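Local coordinates for activated BY transcription factor SSRB (Salmonella enterica, PDB 2WNW), which is a glycosyl hydrolase family 30 protein that joins a TIM-barrel domain to a beta-sandwich domain, at residues F52-N61 against R118-I127; Y83-D94 against N134-S145. All coordinates share one frame; numbering follows the deposited sequence.

Interaction 1. Residues F52-N61 against R118-I127; sequences FTEGAGVVFN and RDEAHLIPLI
E54, in the first turn of helix 54-61, meets R118 and H122 in the helical layer around the TIM barrel, where the segment following the first barrel strand packs on the two consecutive helices that lead to the third. R118 grips the carboxylate side-on: R118 NE donates to E54 OE1 at 2.9 Å and NH2 to E54 OE2, both on syn lone pairs. The carboxylate and guanidinium planes differ by only 12°, a nearly coplanar, two-bond salt bridge. H122 arrives differently. Its ND1 gives an almost straight bond to E54 OE1, 2.7 Å long, which lies in the imidazole plane yet meets the oxygen from above the carboxylate plane. With CG of E54 anti to the backbone N (chi1 164°) and the chain extended, the E54 side chain runs alongside that of H122 and sets OE1 at the imidazole edge, the carboxylate turned steeply against the ring. V58 CG2 roofs the H122 ring at 4.0 Å from the centroid, over its centre.

Further along, L126 wedges between two phenylalanines: L126 CD1 meets F52 CD2 at the ring edge (3.7 Å), and L126 CD2 sits over a face of F60. I127 CG1 lies over a face of F52, 3.9 Å from the centroid. G57 lets the backbones close in, its CA only 3.1 Å from H122 O in a CA-H...O contact. At the far end of helix 54-61, N61 ND2 gives a bent bond of 2.9 Å to A121 O.

Further residues surround these groups. E54 OE2 also binds the backbone N of L97, a further donor that should favour the ionised carboxylate. F71 and L72 of helix 65-76 pack on L126 and F60. T53 caps the helix through OG1, which pairs with N332 and accepts from A56 N at 3.1 Å.

Interaction 2. Residues Y83-D94 against N134-S145; sequences YTLARMPIQSCD and NPHMKLMASPWS. With GOL (glycerol), chain F.
R87 and W144 approach from opposite directions, the end of the indole lying over one face of the guanidinium. R87 NH1 is 3.4 Å from W144 CH2, but the planes are 38° apart, so the two groups are tilted rather than stacked. The R87 chain, extended from CG to NE with CG anti to the backbone N (chi1 180°), carries R87 NE to S142 OG, a bond of 3.0 Å tilted out of the guanidinium plane. Salt bridges to D239 and E294 hold the other two nitrogens, and S142 OG is bonded in turn to S192.

C93 covers a face of the same indole. Its CB stands 3.4 Å from the centroid of the five-membered ring of W144, and because SG is turned between the backbone N and carbonyl carbon, the sulfur lies above the six-membered ring at a longer 4.8 Å from that centroid. At the indole edge, W144 NE1 donates to glycerol O2 (2.9 Å), while glycerol O1 bonds D94 OD2 at 2.8 Å; E196, E294 and W331 also bind this glycerol.

The opposite side of the strand pair is apolar. A86 CB meets L139 CD2 at 3.5 Å, and the bent end of M137 brings its CE against A86 CB as well. M88 has CG in the crowded position (chi1 51°) and then runs extended, bringing M88 CE to L139 CB at 4.0 Å. I90 CG1 rests on A141 CB. I127 of helix 124-133 and Y177 of helix 167-183 pack against M88.

Between these faces runs a parallel ladder whose first bond is K138 N to T84 O and last I90 N to S142 O, with A86 N to K138 O a weak one. Adjacent parallel strands joined through helices, second and third of a closed eight-stranded barrel, form a beta-alpha-beta unit of the TIM barrel, whose ligand sites lie at the C-terminal strand ends, where the glycerol sits.

From the N terminus the segments come in the order 52-61, 83-94, 118-127 and 134-145, so the two contacts cross rather than nest. Interaction 1 closes a loop of 56 residues that contains helix 65-76 and the second barrel strand; interaction 2 closes one of 39 residues that contains helices 106-110, 117-122 and 124-133. Helix 124-133 is followed, after a short turn, by strand 138-143, so one chain passage serves both. The two contacts also touch directly: F52 N probably bonds R87 O (2.9 Å), and the F52 ring packs on A86. Together they join barrel strands one, two and three to the helices outside them.

Interaction 1. Residues F52-N61 against R118-I127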
loop_
_atom_site.group_PDB
_atom_site.type_symbol
_atom_site.label_atom_id
_atom_site.label_comp_id
_atom_site.label_asym_id
_atom_site.label_seq_id
_atom_site.Cartn_x
_atom_site.Cartn_y
_atom_site.Cartn_z
ATOM N N PHE A 52 0.755 6.479 29.914
ATOM C CA PHE A 52 0.757 6.539 31.365
ATOM C C PHE A 52 -0.717 6.620 31.761
ATOM O O PHE A 52 -1.417 7.542 31.344
ATOM C CB PHE A 52 1.445 7.813 31.874
ATOM C CG PHE A 52 2.883 7.958 31.455
ATOM C CD1 PHE A 52 3.265 8.971 30.581
ATOM C CD2 PHE A 52 3.861 7.116 31.971
ATOM C CE1 PHE A 52 4.602 9.148 30.229
ATOM C CE2 PHE A 52 5.202 7.283 31.625
ATOM C CZ PHE A 52 5.572 8.302 30.754
ATOM N N THR A 53 -1.190 5.656 32.540
ATOM C CA THR A 53 -2.573 5.661 33.014
ATOM C C THR A 53 -2.518 5.458 34.520
ATOM O O THR A 53 -1.484 5.058 35.052
ATOM C CB THR A 53 -3.398 4.506 32.409
ATOM O OG1 THR A 53 -2.762 3.258 32.712
ATOM C CG2 THR A 53 -3.520 4.666 30.898
ATOM N N GLU A 54 -3.618 5.736 35.213
ATOM C CA GLU A 54 -3.633 5.534 36.654
ATOM C C GLU A 54 -3.311 4.067 36.929
ATOM O O GLU A 54 -2.608 3.747 37.886
ATOM C CB GLU A 54 -4.998 5.889 37.250
ATOM C CG GLU A 54 -5.184 5.341 38.666
ATOM C CD GLU A 54 -6.293 6.027 39.435
ATOM O OE1 GLU A 54 -6.019 7.069 40.068
ATOM O OE2 GLU A 54 -7.435 5.526 39.404
ATOM N N GLY A 55 -3.818 3.182 36.075
ATOM C CA GLY A 55 -3.555 1.762 36.244
ATOM C C GLY A 55 -2.067 1.468 36.195
ATOM O O GLY A 55 -1.524 0.798 37.076
ATOM N N ALA A 56 -1.400 1.960 35.156
ATOM C CA ALA A 56 0.035 1.747 35.013
ATOM C C ALA A 56 0.777 2.379 36.191
ATOM O O ALA A 56 1.747 1.816 36.695
ATOM C CB ALA A 56 0.530 2.350 33.695
ATOM N N GLY A 57 0.307 3.548 36.625
ATOM C CA GLY A 57 0.932 4.245 37.735
ATOM C C GLY A 57 0.837 3.483 39.043
ATOM O O GLY A 57 1.812 3.388 39.788
ATOM N N VAL A 58 -0.343 2.946 39.330
ATOM C CA VAL A 58 -0.557 2.180 40.555
ATOM C C VAL A 58 0.312 0.924 40.547
ATOM O O VAL A 58 0.870 0.535 41.576
ATOM C CB VAL A 58 -2.052 1.800 40.706
ATOM C CG1 VAL A 58 -2.225 0.723 41.768
ATOM C CG2 VAL A 58 -2.856 3.043 41.088
ATOM N N VAL A 59 0.436 0.294 39.384
ATOM C CA VAL A 59 1.263 -0.902 39.265
ATOM C C VAL A 59 2.724 -0.511 39.464
ATOM O O VAL A 59 3.475 -1.207 40.152
ATOM C CB VAL A 59 1.083 -1.561 37.879
ATOM C CG1 VAL A 59 2.063 -2.720 37.709
ATOM C CG2 VAL A 59 -0.349 -2.053 37.738
ATOM N N PHE A 60 3.119 0.609 38.868
ATOM C CA PHE A 60 4.488 1.099 38.996
ATOM C C PHE A 60 4.816 1.384 40.464
ATOM O O PHE A 60 5.882 1.014 40.957
ATOM C CB PHE A 60 4.669 2.389 38.195
ATOM C CG PHE A 60 5.987 3.074 38.443
ATOM C CD1 PHE A 60 7.166 2.551 37.926
ATOM C CD2 PHE A 60 6.048 4.239 39.202
ATOM C CE1 PHE A 60 8.389 3.177 38.157
ATOM C CE2 PHE A 60 7.270 4.876 39.442
ATOM C CZ PHE A 60 8.441 4.344 38.918
ATOM N N ASN A 61 3.899 2.057 41.151
ATOM C CA ASN A 61 4.103 2.393 42.555
ATOM C C ASN A 61 4.263 1.147 43.432
ATOM O O ASN A 61 4.894 1.207 44.485
ATOM C CB ASN A 61 2.935 3.234 43.085
ATOM C CG ASN A 61 2.895 4.638 42.498
ATOM O OD1 ASN A 61 3.866 5.113 41.907
ATOM N ND2 ASN A 61 1.770 5.319 42.684
ATOM N N ARG A 118 -5.143 13.003 43.399
ATOM C CA ARG A 118 -5.150 11.646 42.881
ATOM C C ARG A 118 -4.091 11.444 41.796
ATOM O O ARG A 118 -3.365 10.446 41.807
ATOM C CB ARG A 118 -6.537 11.306 42.346
ATOM C CG ARG A 118 -6.689 9.864 41.951
ATOM C CD ARG A 118 -8.110 9.396 42.171
ATOM N NE ARG A 118 -8.325 8.067 41.611
ATOM C CZ ARG A 118 -9.438 7.362 41.777
ATOM N NH1 ARG A 118 -10.437 7.859 42.497
ATOM N NH2 ARG A 118 -9.559 6.172 41.205
ATOM N N ASP A 119 -3.998 12.384 40.859
ATOM C CA ASP A 119 -2.994 12.279 39.807
ATOM C C ASP A 119 -1.598 12.430 40.409
ATOM O O ASP A 119 -0.638 11.822 39.935
ATOM C CB ASP A 119 -3.192 13.361 38.738
ATOM C CG ASP A 119 -4.358 13.067 37.808
ATOM O OD1 ASP A 119 -4.363 13.608 36.683
ATOM O OD2 ASP A 119 -5.269 12.305 38.195
ATOM N N GLU A 120 -1.488 13.243 41.458
ATOM C CA GLU A 120 -0.199 13.475 42.103
ATOM C C GLU A 120 0.359 12.220 42.763
ATOM O O GLU A 120 1.573 12.040 42.855
ATOM C CB GLU A 120 -0.320 14.602 43.139
ATOM C CG GLU A 120 -0.856 15.897 42.548
ATOM C CD GLU A 120 -0.879 17.051 43.534
ATOM O OE1 GLU A 120 -1.212 16.824 44.714
ATOM O OE2 GLU A 120 -0.581 18.189 43.117
ATOM N N ALA A 121 -0.525 11.341 43.208
ATOM C CA ALA A 121 -0.083 10.121 43.864
ATOM C C ALA A 121 0.050 8.928 42.921
ATOM O O ALA A 121 0.934 8.090 43.095
ATOM C CB ALA A 121 -1.038 9.777 44.998
ATOM N N HIS A 122 -0.815 8.864 41.913
ATOM C CA HIS A 122 -0.822 7.731 40.991
ATOM C C HIS A 122 -0.161 7.897 39.625
ATOM O O HIS A 122 0.359 6.928 39.069
ATOM C CB HIS A 122 -2.265 7.273 40.788
ATOM C CG HIS A 122 -2.937 6.824 42.048
ATOM N ND1 HIS A 122 -4.301 6.664 42.147
ATOM C CD2 HIS A 122 -2.430 6.488 43.258
ATOM C CE1 HIS A 122 -4.608 6.248 43.364
ATOM N NE2 HIS A 122 -3.488 6.133 44.058
ATOM N N LEU A 123 -0.180 9.109 39.081
ATOM C CA LEU A 123 0.396 9.341 37.761
ATOM C C LEU A 123 1.728 10.069 37.730
ATOM O O LEU A 123 2.671 9.617 37.087
ATOM C CB LEU A 123 -0.598 10.111 36.885
ATOM C CG LEU A 123 -1.774 9.320 36.316
ATOM C CD1 LEU A 123 -2.839 10.268 35.806
ATOM C CD2 LEU A 123 -1.274 8.419 35.198
ATOM N N ILE A 124 1.801 11.199 38.422
ATOM C CA ILE A 124 3.008 12.011 38.420
ATOM C C ILE A 124 4.309 11.301 38.802
ATOM O O ILE A 124 5.358 11.584 38.220
ATOM C CB ILE A 124 2.790 13.283 39.275
ATOM C CG1 ILE A 124 1.667 14.113 38.634
ATOM C CG2 ILE A 124 4.072 14.106 39.357
ATOM C CD1 ILE A 124 1.423 15.461 39.277
ATOM N N PRO A 125 4.272 10.375 39.777
ATOM C CA PRO A 125 5.523 9.690 40.135
ATOM C C PRO A 125 6.110 8.917 38.947
ATOM O O PRO A 125 7.304 9.009 38.659
ATOM C CB PRO A 125 5.091 8.769 41.274
ATOM C CG PRO A 125 4.022 9.573 41.948
ATOM C CD PRO A 125 3.217 10.079 40.761
ATOM N N LEU A 126 5.263 8.160 38.257
ATOM C CA LEU A 126 5.698 7.379 37.097
ATOM C C LEU A 126 6.221 8.312 36.001
ATOM O O LEU A 126 7.333 8.135 35.493
ATOM C CB LEU A 126 4.525 6.568 36.536
ATOM C CG LEU A 126 4.796 5.240 35.816
ATOM C CD1 LEU A 126 3.575 4.899 34.974
ATOM C CD2 LEU A 126 6.040 5.318 34.948
ATOM N N ILE A 127 5.412 9.304 35.637
ATOM C CA ILE A 127 5.789 10.258 34.595
ATOM C C ILE A 127 7.093 10.976 34.926
ATOM O O ILE A 127 7.966 11.120 34.068
ATOM C CB ILE A 127 4.682 11.313 34.376
ATOM C CG1 ILE A 127 3.388 10.626 33.939
ATOM C CG2 ILE A 127 5.118 12.310 33.314
ATOM C CD1 ILE A 127 2.187 11.547 33.916
HETATM O O HOH W 1 2.901 6.713 39.687
#

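Interaction 2. Residues Y83-D94 against N134-S145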
loop_
_atom_site.group_PDB
_atom_site.type_symbol
_atom_site.label_atom_id
_atom_site.label_comp_id
_atom_site.label_asym_id
_atom_site.label_seq_id
_atom_site.Cartn_x
_atom_site.Cartn_y
_atom_site.Cartn_z
ATOM N N TYR A 83 12.002 5.589 24.648
ATOM C CA TYR A 83 10.692 6.150 24.338
ATOM C C TYR A 83 10.766 7.671 24.298
ATOM O O TYR A 83 11.300 8.299 25.212
ATOM C CB TYR A 83 9.648 5.693 25.365
ATOM C CG TYR A 83 8.916 4.413 24.992
ATOM C CD1 TYR A 83 7.808 3.985 25.726
ATOM C CD2 TYR A 83 9.307 3.649 23.889
ATOM C CE1 TYR A 83 7.106 2.835 25.371
ATOM C CE2 TYR A 83 8.608 2.490 23.524
ATOM C CZ TYR A 83 7.507 2.093 24.271
ATOM O OH TYR A 83 6.795 0.969 23.913
ATOM N N THR A 84 10.220 8.252 23.233
ATOM C CA THR A 84 10.242 9.694 23.037
ATOM C C THR A 84 8.860 10.340 23.012
ATOM O O THR A 84 8.743 11.565 22.944
ATOM C CB THR A 84 10.987 10.038 21.737
ATOM O OG1 THR A 84 10.402 9.317 20.643
ATOM C CG2 THR A 84 12.448 9.648 21.852
ATOM N N LEU A 85 7.819 9.517 23.056
ATOM C CA LEU A 85 6.443 10.007 23.063
ATOM C C LEU A 85 5.667 9.329 24.185
ATOM O O LEU A 85 6.090 8.302 24.715
ATOM C CB LEU A 85 5.730 9.679 21.746
ATOM C CG LEU A 85 6.224 10.232 20.411
ATOM C CD1 LEU A 85 5.295 9.743 19.300
ATOM C CD2 LEU A 85 6.245 11.754 20.452
ATOM N N ALA A 86 4.518 9.901 24.525
ATOM C CA ALA A 86 3.655 9.325 25.544
ATOM C C ALA A 86 2.282 9.972 25.473
ATOM O O ALA A 86 2.131 11.088 24.973
ATOM C CB ALA A 86 4.256 9.523 26.935
ATOM N N ARG A 87 1.280 9.251 25.960
ATOM C CA ARG A 87 -0.083 9.764 26.001
ATOM C C ARG A 87 -0.575 9.480 27.410
ATOM O O ARG A 87 -0.206 8.469 28.012
ATOM C CB ARG A 87 -0.964 9.054 24.965
ATOM C CG ARG A 87 -2.429 9.514 24.934
ATOM C CD ARG A 87 -3.045 9.245 23.558
ATOM N NE ARG A 87 -4.478 9.545 23.469
ATOM C CZ ARG A 87 -5.450 8.647 23.631
ATOM N NH1 ARG A 87 -5.161 7.379 23.903
ATOM N NH2 ARG A 87 -6.719 9.008 23.490
ATOM N N MET A 88 -1.379 10.388 27.944
ATOM C CA MET A 88 -1.918 10.232 29.289
ATOM C C MET A 88 -3.324 10.815 29.333
ATOM O O MET A 88 -3.672 11.681 28.532
ATOM C CB MET A 88 -1.004 10.922 30.303
ATOM C CG MET A 88 -0.648 12.355 29.949
ATOM S SD MET A 88 0.830 12.864 30.840
ATOM C CE MET A 88 0.944 14.594 30.368
ATOM N N PRO A 89 -4.153 10.338 30.269
ATOM C CA PRO A 89 -5.527 10.811 30.400
ATOM C C PRO A 89 -5.756 12.040 31.270
ATOM O O PRO A 89 -5.102 12.224 32.301
ATOM C CB PRO A 89 -6.241 9.590 30.966
ATOM C CG PRO A 89 -5.216 9.063 31.926
ATOM C CD PRO A 89 -3.927 9.149 31.117
ATOM N N ILE A 90 -6.687 12.879 30.822
ATOM C CA ILE A 90 -7.103 14.071 31.550
ATOM C C ILE A 90 -8.356 13.531 32.245
ATOM O O ILE A 90 -9.397 13.340 31.612
ATOM C CB ILE A 90 -7.453 15.229 30.579
ATOM C CG1 ILE A 90 -6.198 15.639 29.802
ATOM C CG2 ILE A 90 -8.031 16.416 31.353
ATOM C CD1 ILE A 90 -6.426 16.728 28.753
ATOM N N GLN A 91 -8.221 13.275 33.544
ATOM C CA GLN A 91 -9.256 12.672 34.386
ATOM C C GLN A 91 -9.236 11.168 34.081
ATOM O O GLN A 91 -8.411 10.706 33.296
ATOM C CB GLN A 91 -10.641 13.293 34.141
ATOM C CG GLN A 91 -10.658 14.803 34.406
ATOM C CD GLN A 91 -12.049 15.382 34.610
ATOM O OE1 GLN A 91 -13.012 14.991 33.942
ATOM N NE2 GLN A 91 -12.154 16.343 35.519
ATOM N N SER A 92 -10.134 10.403 34.687
ATOM C CA SER A 92 -10.131 8.953 34.508
ATOM C C SER A 92 -10.460 8.346 33.140
ATOM O O SER A 92 -11.209 8.912 32.344
ATOM C CB SER A 92 -11.059 8.322 35.548
ATOM O OG SER A 92 -12.382 8.801 35.394
ATOM N N CYS A 93 -9.864 7.182 32.884
ATOM C CA CYS A 93 -10.116 6.402 31.679
ATOM C C CYS A 93 -10.465 5.030 32.258
ATOM O O CYS A 93 -10.505 4.886 33.483
ATOM C CB CYS A 93 -8.875 6.336 30.767
ATOM S SG CYS A 93 -7.438 5.446 31.395
ATOM N N ASP A 94 -10.732 4.030 31.424
ATOM C CA ASP A 94 -11.092 2.720 31.970
ATOM C C ASP A 94 -9.968 2.103 32.795
ATOM O O ASP A 94 -10.221 1.374 33.760
ATOM C CB ASP A 94 -11.545 1.762 30.855
ATOM C CG ASP A 94 -10.522 1.608 29.755
ATOM O OD1 ASP A 94 -9.950 2.632 29.326
ATOM O OD2 ASP A 94 -10.306 0.463 29.304
ATOM N N ASN A 134 14.490 10.627 30.295
ATOM C CA ASN A 134 14.394 11.377 29.048
ATOM C C ASN A 134 13.556 12.629 29.273
ATOM O O ASN A 134 12.341 12.622 29.084
ATOM C CB ASN A 134 13.774 10.544 27.923
ATOM C CG ASN A 134 13.716 11.310 26.609
ATOM O OD1 ASN A 134 14.309 12.386 26.481
ATOM N ND2 ASN A 134 13.005 10.759 25.625
ATOM N N PRO A 135 14.205 13.728 29.682
ATOM C CA PRO A 135 13.503 14.988 29.933
ATOM C C PRO A 135 12.928 15.651 28.683
ATOM O O PRO A 135 12.196 16.634 28.785
ATOM C CB PRO A 135 14.572 15.843 30.611
ATOM C CG PRO A 135 15.827 15.370 29.968
ATOM C CD PRO A 135 15.647 13.866 29.952
ATOM N N HIS A 136 13.246 15.108 27.510
ATOM C CA HIS A 136 12.757 15.681 26.259
ATOM C C HIS A 136 11.570 14.949 25.633
ATOM O O HIS A 136 11.207 15.211 24.484
ATOM C CB HIS A 136 13.905 15.779 25.251
ATOM C CG HIS A 136 14.975 16.743 25.659
ATOM N ND1 HIS A 136 16.306 16.390 25.743
ATOM C CD2 HIS A 136 14.908 18.045 26.028
ATOM C CE1 HIS A 136 17.011 17.431 26.149
ATOM N NE2 HIS A 136 16.186 18.448 26.330
ATOM N N MET A 137 10.962 14.039 26.386
ATOM C CA MET A 137 9.805 13.301 25.887
ATOM C C MET A 137 8.708 14.277 25.481
ATOM O O MET A 137 8.496 15.292 26.144
ATOM C CB MET A 137 9.230 12.386 26.969
ATOM C CG MET A 137 10.079 11.207 27.362
ATOM S SD MET A 137 9.147 10.196 28.532
ATOM C CE MET A 137 7.863 9.551 27.442
ATOM N N LYS A 138 8.009 13.964 24.397
ATOM C CA LYS A 138 6.907 14.797 23.931
ATOM C C LYS A 138 5.648 14.135 24.493
ATOM O O LYS A 138 5.305 13.013 24.108
ATOM C CB LYS A 138 6.863 14.815 22.402
ATOM C CG LYS A 138 5.718 15.626 21.818
ATOM C CD LYS A 138 5.644 15.476 20.304
ATOM C CE LYS A 138 4.458 16.245 19.737
ATOM N NZ LYS A 138 4.294 16.050 18.269
ATOM N N LEU A 139 4.964 14.828 25.400
ATOM C CA LEU A 139 3.776 14.277 26.039
ATOM C C LEU A 139 2.450 14.784 25.477
ATOM O O LEU A 139 2.285 15.975 25.199
ATOM C CB LEU A 139 3.834 14.553 27.547
ATOM C CG LEU A 139 5.146 14.161 28.243
ATOM C CD1 LEU A 139 5.105 14.579 29.708
ATOM C CD2 LEU A 139 5.366 12.663 28.124
ATOM N N MET A 140 1.508 13.860 25.326
ATOM C CA MET A 140 0.181 14.166 24.810
ATOM C C MET A 140 -0.872 13.816 25.859
ATOM O O MET A 140 -0.786 12.773 26.505
ATOM C CB MET A 140 -0.074 13.357 23.539
ATOM C CG MET A 140 -1.445 13.566 22.913
ATOM S SD MET A 140 -1.610 12.565 21.421
ATOM C CE MET A 140 -3.274 12.956 20.895
ATOM N N ALA A 141 -1.860 14.687 26.032
ATOM C CA ALA A 141 -2.922 14.444 27.004
ATOM C C ALA A 141 -4.260 14.415 26.279
ATOM O O ALA A 141 -4.508 15.234 25.391
ATOM C CB ALA A 141 -2.920 15.532 28.079
ATOM N N SER A 142 -5.110 13.460 26.655
ATOM C CA SER A 142 -6.429 13.292 26.049
ATOM C C SER A 142 -7.465 12.964 27.117
ATOM O O SER A 142 -7.183 12.216 28.050
ATOM C CB SER A 142 -6.426 12.134 25.041
ATOM O OG SER A 142 -5.446 12.298 24.035
ATOM N N PRO A 143 -8.682 13.519 26.989
ATOM C CA PRO A 143 -9.731 13.240 27.972
ATOM C C PRO A 143 -10.609 12.085 27.494
ATOM O O PRO A 143 -10.799 11.898 26.295
ATOM C CB PRO A 143 -10.545 14.540 28.016
ATOM C CG PRO A 143 -9.805 15.518 27.113
ATOM C CD PRO A 143 -9.056 14.660 26.142
ATOM N N TRP A 144 -11.129 11.310 28.436
ATOM C CA TRP A 144 -12.038 10.226 28.113
ATOM C C TRP A 144 -13.435 10.757 28.456
ATOM O O TRP A 144 -14.436 10.347 27.867
ATOM C CB TRP A 144 -11.711 8.983 28.945
ATOM C CG TRP A 144 -10.852 7.958 28.230
ATOM C CD1 TRP A 144 -11.220 6.690 27.879
ATOM C CD2 TRP A 144 -9.482 8.103 27.818
ATOM N NE1 TRP A 144 -10.169 6.036 27.280
ATOM C CE2 TRP A 144 -9.091 6.877 27.229
ATOM C CE3 TRP A 144 -8.549 9.146 27.889
ATOM C CZ2 TRP A 144 -7.803 6.665 26.713
ATOM C CZ3 TRP A 144 -7.263 8.935 27.375
ATOM C CH2 TRP A 144 -6.907 7.701 26.795
ATOM N N SER A 145 -13.499 11.683 29.409
ATOM C CA SER A 145 -14.783 12.272 29.794
ATOM C C SER A 145 -14.698 13.470 30.728
ATOM O O SER A 145 -13.871 13.505 31.636
ATOM C CB SER A 145 -15.684 11.222 30.459
ATOM O OG SER A 145 -16.894 11.815 30.930
HETATM C C1 GOL F . -9.342 1.362 25.665
HETATM O O1 GOL F . -8.940 0.655 26.835
HETATM C C2 GOL F . -9.372 2.879 25.973
HETATM O O2 GOL F . -10.201 3.146 27.059
HETATM C C3 GOL F . -9.963 3.711 24.830
HETATM O O3 GOL F . -9.287 3.609 23.618
HETATM O O HOH W 2 3.105 12.235 22.451
HETATM O O HOH W 3 -11.156 11.369 31.205
#